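Local structure of AB hydrolase-1 domain-containing protein (Parabacteroides distasonis, 4Q34) at residues 12-17 / 164-169; 155-160 / 186-191. The protein is probably an esterase of the alpha/beta hydrolase family, though its substrate has not been established. One frame throughout, in Å; residues are numbered along the deposited sequence.

Contact 1: 12-17 / 164-169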
loop_
_atom_site.group_PDB
_atom_site.type_symbol
_atom_site.label_atom_id
_atom_site.label_comp_id
_atom_site.label_asym_id
_atom_site.label_seq_id
_atom_site.Cartn_x
_atom_site.Cartn_y
_atom_site.Cartn_z
ATOM N N GLY A 12 5.773 -10.802 -4.105
ATOM C CA GLY A 12 5.114 -10.934 -2.841
ATOM C C GLY A 12 5.296 -9.683 -2.000
ATOM O O GLY A 12 5.788 -8.657 -2.488
ATOM N N SER A 13 4.913 -9.786 -0.735
ATOM C CA SER A 13 4.979 -8.640 0.159
ATOM C C SER A 13 5.240 -9.121 1.581
ATOM O O SER A 13 5.003 -10.280 1.943
ATOM C CB SER A 13 3.683 -7.861 0.123
ATOM O OG SER A 13 2.574 -8.652 0.573
ATOM N N PHE A 14 5.745 -8.215 2.383
ATOM C CA PHE A 14 6.038 -8.526 3.797
ATOM C C PHE A 14 6.233 -7.260 4.566
ATOM O O PHE A 14 6.513 -6.226 3.980
ATOM C CB PHE A 14 7.290 -9.429 3.927
ATOM C CG PHE A 14 8.534 -8.896 3.238
ATOM C CD1 PHE A 14 9.436 -8.073 3.917
ATOM C CD2 PHE A 14 8.824 -9.240 1.926
ATOM C CE1 PHE A 14 10.599 -7.621 3.331
ATOM C CE2 PHE A 14 9.984 -8.785 1.324
ATOM C CZ PHE A 14 10.872 -7.950 2.014
ATOM N N ALA A 15 6.092 -7.351 5.890
ATOM C CA ALA A 15 6.499 -6.291 6.778
ATOM C C ALA A 15 7.948 -6.557 7.180
ATOM O O ALA A 15 8.369 -7.713 7.270
ATOM C CB ALA A 15 5.644 -6.257 8.032
ATOM N N VAL A 16 8.709 -5.489 7.413
ATOM C CA VAL A 16 10.117 -5.644 7.776
ATOM C C VAL A 16 10.483 -4.632 8.823
ATOM O O VAL A 16 10.028 -3.484 8.778
ATOM C CB VAL A 16 11.061 -5.550 6.541
ATOM C CG1 VAL A 16 11.087 -4.143 5.932
ATOM C CG2 VAL A 16 12.473 -6.061 6.842
ATOM N N GLY A 17 11.326 -5.051 9.774
ATOM C CA GLY A 17 11.706 -4.178 10.863
ATOM C C GLY A 17 10.568 -3.922 11.848
ATOM O O GLY A 17 9.621 -4.706 11.977
ATOM N N PHE A 164 17.643 -4.242 3.951
ATOM C CA PHE A 164 18.906 -4.558 3.310
ATOM C C PHE A 164 19.587 -5.745 3.975
ATOM O O PHE A 164 20.180 -6.571 3.320
ATOM C CB PHE A 164 19.836 -3.355 3.275
ATOM C CG PHE A 164 19.528 -2.415 2.146
ATOM C CD1 PHE A 164 19.912 -2.723 0.855
ATOM C CD2 PHE A 164 18.813 -1.271 2.360
ATOM C CE1 PHE A 164 19.601 -1.893 -0.208
ATOM C CE2 PHE A 164 18.539 -0.405 1.313
ATOM C CZ PHE A 164 18.916 -0.737 0.027
ATOM N N ASP A 165 19.495 -5.834 5.284
ATOM C CA ASP A 165 20.063 -7.006 5.952
ATOM C C ASP A 165 19.410 -8.304 5.520
ATOM O O ASP A 165 20.080 -9.355 5.418
ATOM C CB ASP A 165 19.966 -6.828 7.456
ATOM C CG ASP A 165 21.012 -5.844 8.004
ATOM O OD1 ASP A 165 21.922 -5.399 7.254
ATOM O OD2 ASP A 165 20.905 -5.538 9.213
ATOM N N LYS A 166 18.119 -8.259 5.294
ATOM C CA LYS A 166 17.339 -9.412 4.892
ATOM C C LYS A 166 17.648 -9.869 3.465
ATOM O O LYS A 166 17.842 -11.057 3.233
ATOM C CB LYS A 166 15.848 -9.117 5.013
ATOM C CG LYS A 166 14.881 -10.218 4.610
ATOM C CD LYS A 166 13.432 -9.743 4.708
ATOM C CE LYS A 166 12.470 -10.751 4.109
ATOM N NZ LYS A 166 12.468 -12.033 4.886
ATOM N N ILE A 167 17.641 -8.934 2.516
ATOM C CA ILE A 167 17.703 -9.297 1.107
ATOM C C ILE A 167 19.091 -9.351 0.524
ATOM O O ILE A 167 19.271 -9.811 -0.614
ATOM C CB ILE A 167 16.816 -8.393 0.239
ATOM C CG1 ILE A 167 17.337 -6.948 0.162
ATOM C CG2 ILE A 167 15.409 -8.432 0.772
ATOM C CD1 ILE A 167 16.554 -6.123 -0.848
ATOM N N GLY A 168 20.084 -8.884 1.259
ATOM C CA GLY A 168 21.451 -8.906 0.761
ATOM C C GLY A 168 21.856 -7.637 0.050
ATOM O O GLY A 168 21.086 -6.639 0.008
ATOM N N PRO A 169 23.115 -7.608 -0.425
ATOM C CA PRO A 169 23.656 -6.415 -1.051
ATOM C C PRO A 169 22.739 -5.909 -2.156
ATOM O O PRO A 169 22.276 -6.706 -2.977
ATOM C CB PRO A 169 25.002 -6.894 -1.595
ATOM C CG PRO A 169 25.431 -7.905 -0.575
ATOM C CD PRO A 169 24.150 -8.642 -0.240
#
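The methylene chain of K166 lies over one face of the F14 ring. CE of K166 is the nearest group, 3.7 Å from CE1 of F14 and offset toward the rim. It sits 18° off the ring normal, which makes this a CH-pi contact. CD of K166 follows at 3.8 Å from the same CE1. The lysine chain and the ring run alongside each other, pointing opposite ways. With CG turned away from the backbone N (chi1 179°), the K166 chain runs straight as far as CE and reaches across to the ring. The bend comes at the last torsion and leaves NZ of K166 5.1 Å from the centroid of the F14 ring. At that length the cation-pi attraction is weak at most. V16 CB lies at the edge of the F14 ring, in plane, and V16 CG2 is 4.4 Å from CD of K166.

The next shell holds the strand in the sheet and closes the helix. F14 and V16 pair through backbone hydrogen bonds with V36 and A34 of the antiparallel strand 28-41. Both also touch L163 of helix 153-167, which packs here on strand 10-16 of the mixed alpha/beta hydrolase sheet. The helix ends just beyond K166, where G168 N bonds to F164 O and G168 turns to positive phi. On the opposite edge of strand 10-16, S13 and A15 hydrogen-bond to the second subunit.

The lysine therefore serves here mainly as a hydrocarbon cover for the aromatic ring. Its ammonium group, at the protein surface, makes a weak hydrogen bond to a bound glycerol.

Contact 2: 155-160 / 186-191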
loop_
_atom_site.group_PDB
_atom_site.type_symbol
_atom_site.label_atom_id
_atom_site.label_comp_id
_atom_site.label_asym_id
_atom_site.label_seq_id
_atom_site.Cartn_x
_atom_site.Cartn_y
_atom_site.Cartn_z
ATOM N N VAL A 155 13.863 5.852 13.052
ATOM C CA VAL A 155 12.824 4.816 12.903
ATOM C C VAL A 155 12.753 4.402 11.419
ATOM O O VAL A 155 12.681 3.237 11.082
ATOM C CB VAL A 155 11.461 5.326 13.403
ATOM C CG1 VAL A 155 10.352 4.350 13.051
ATOM C CG2 VAL A 155 11.485 5.560 14.916
ATOM N N TYR A 156 12.813 5.390 10.528
ATOM C CA TYR A 156 12.702 5.113 9.098
ATOM C C TYR A 156 13.893 4.333 8.616
ATOM O O TYR A 156 13.766 3.293 7.931
ATOM C CB TYR A 156 12.572 6.427 8.304
ATOM C CG TYR A 156 11.373 7.327 8.563
ATOM C CD1 TYR A 156 10.208 6.884 9.241
ATOM C CD2 TYR A 156 11.360 8.613 8.049
ATOM C CE1 TYR A 156 9.127 7.710 9.429
ATOM C CE2 TYR A 156 10.288 9.460 8.266
ATOM C CZ TYR A 156 9.171 9.013 8.929
ATOM O OH TYR A 156 8.070 9.813 9.082
ATOM N N SER A 157 15.071 4.805 8.964
ATOM C CA SER A 157 16.290 4.168 8.469
ATOM C C SER A 157 16.501 2.799 9.153
ATOM O O SER A 157 17.062 1.878 8.574
ATOM C CB SER A 157 17.494 5.088 8.637
ATOM O OG SER A 157 17.753 5.399 9.992
ATOM N N ASP A 158 16.050 2.637 10.392
ATOM C CA ASP A 158 16.130 1.306 10.963
ATOM C C ASP A 158 15.391 0.245 10.134
ATOM O O ASP A 158 15.834 -0.887 10.029
ATOM C CB ASP A 158 15.572 1.255 12.401
ATOM C CG ASP A 158 16.548 1.771 13.459
ATOM O OD1 ASP A 158 17.729 1.986 13.204
ATOM O OD2 ASP A 158 16.074 1.964 14.597
ATOM N N ALA A 159 14.235 0.585 9.622
ATOM C CA ALA A 159 13.454 -0.391 8.872
ATOM C C ALA A 159 14.133 -0.662 7.536
ATOM O O ALA A 159 14.200 -1.794 7.086
ATOM C CB ALA A 159 12.044 0.062 8.707
ATOM N N TYR A 160 14.677 0.363 6.889
ATOM C CA TYR A 160 15.376 0.104 5.634
ATOM C C TYR A 160 16.667 -0.704 5.852
ATOM O O TYR A 160 16.979 -1.570 5.025
ATOM C CB TYR A 160 15.679 1.374 4.867
ATOM C CG TYR A 160 14.508 1.948 4.143
ATOM C CD1 TYR A 160 14.141 1.467 2.872
ATOM C CD2 TYR A 160 13.786 3.058 4.658
ATOM C CE1 TYR A 160 13.084 2.004 2.164
ATOM C CE2 TYR A 160 12.714 3.612 3.943
ATOM C CZ TYR A 160 12.385 3.096 2.677
ATOM O OH TYR A 160 11.323 3.623 1.951
ATOM N N LEU A 186 22.819 4.036 5.468
ATOM C CA LEU A 186 24.164 3.633 5.120
ATOM C C LEU A 186 25.023 3.279 6.357
ATOM O O LEU A 186 25.887 2.395 6.308
ATOM C CB LEU A 186 24.840 4.721 4.251
ATOM C CG LEU A 186 26.215 4.360 3.664
ATOM C CD1 LEU A 186 26.075 3.283 2.596
ATOM C CD2 LEU A 186 26.907 5.573 3.046
ATOM N N LEU A 187 24.758 3.949 7.479
ATOM C CA LEU A 187 25.514 3.808 8.695
ATOM C C LEU A 187 25.054 2.612 9.504
ATOM O O LEU A 187 25.602 2.347 10.578
ATOM C CB LEU A 187 25.314 5.061 9.553
ATOM C CG LEU A 187 25.655 6.385 8.843
ATOM C CD1 LEU A 187 25.453 7.497 9.857
ATOM C CD2 LEU A 187 27.087 6.379 8.343
ATOM N N LYS A 188 24.055 1.882 8.993
ATOM C CA LYS A 188 23.364 0.820 9.735
ATOM C C LYS A 188 23.350 -0.540 9.089
ATOM O O LYS A 188 22.790 -1.469 9.658
ATOM C CB LYS A 188 21.878 1.187 9.894
ATOM C CG LYS A 188 21.678 2.404 10.706
ATOM C CD LYS A 188 20.202 2.674 10.890
ATOM C CE LYS A 188 20.148 3.800 11.863
ATOM N NZ LYS A 188 18.803 4.122 12.325
ATOM N N THR A 189 23.921 -0.651 7.903
ATOM C CA THR A 189 23.944 -1.908 7.185
ATOM C C THR A 189 25.197 -1.949 6.334
ATOM O O THR A 189 25.689 -0.904 5.913
ATOM C CB THR A 189 22.680 -2.087 6.332
ATOM O OG1 THR A 189 22.749 -3.347 5.648
ATOM C CG2 THR A 189 22.559 -1.025 5.251
ATOM N N ARG A 190 25.712 -3.166 6.121
ATOM C CA ARG A 190 26.789 -3.448 5.181
ATOM C C ARG A 190 26.299 -3.630 3.753
ATOM O O ARG A 190 27.088 -3.582 2.812
ATOM C CB ARG A 190 27.527 -4.730 5.610
ATOM C CG ARG A 190 28.446 -4.561 6.807
ATOM C CD ARG A 190 29.813 -3.986 6.432
ATOM N NE ARG A 190 30.687 -4.977 5.809
ATOM C CZ ARG A 190 31.892 -4.695 5.326
ATOM N NH1 ARG A 190 32.361 -3.457 5.400
ATOM N NH2 ARG A 190 32.623 -5.647 4.777
ATOM N N ASN A 191 24.989 -3.791 3.589
ATOM C CA ASN A 191 24.408 -4.277 2.352
ATOM C C ASN A 191 23.919 -3.201 1.354
ATOM O O ASN A 191 23.200 -3.518 0.406
ATOM C CB ASN A 191 23.297 -5.228 2.673
ATOM C CG ASN A 191 23.820 -6.611 3.019
ATOM O OD1 ASN A 191 25.016 -6.895 2.825
ATOM N ND2 ASN A 191 22.937 -7.499 3.444
#
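NZ of K188 is held by two oxygens of consecutive helix residues. It donates to S157 OG at 2.9 Å and forms a salt bridge with D158 OD1. The salt bridge between K188 NZ and D158 OD1 measures 2.5 Å, very short, so its exact length is doubtful. NZ meets OD1 of D158 from above the carboxylate plane, 51° out of it, and the lysine chain comes in roughly perpendicular to the D158 side chain. The K188 chain is extended beyond CG and spans the gap between loop and helix. S157 has OG between its backbone N and carbonyl carbon (chi1 62°). There the hydroxyl also bonds to F153 O, one turn back, so this buried oxygen has partners on both the helix and the loop. Replacing K188 by an alanine is likely to leave the D158 carboxylate without its cation and S157 OG without this donor, so that the loop loses its tie to the helix. Behind K188, T189 OG1 accepts from N191 N at 3.1 Å in a nearly straight bond, an ST turn within the loop. This loop follows helix 178-185 and leads into strand 192-198. S157 also packs on N184 and T185 of helix 178-185, so the lysine bridges beside a direct helix-to-helix contact.

Overall arrangement
Both contacts use helix 153-167, and their centres lie 11 Å apart. Contact 2 takes the N-terminal half of the helix and contact 1 its C-terminal end. Along the chain the order is 12-17, 155-160, 164-169, 186-191, so the segments alternate. The two contacts also touch directly: D165 OD1 probably hydrogen-bonds to T189 OG1 at 2.7 Å, and N191 ND2 probably donates to F164 O. The helix thus lies between the antiparallel N-terminal strands and the loop leading into the parallel strand 192-198, consistent with a helix flanking the sheet of an alpha/beta hydrolase.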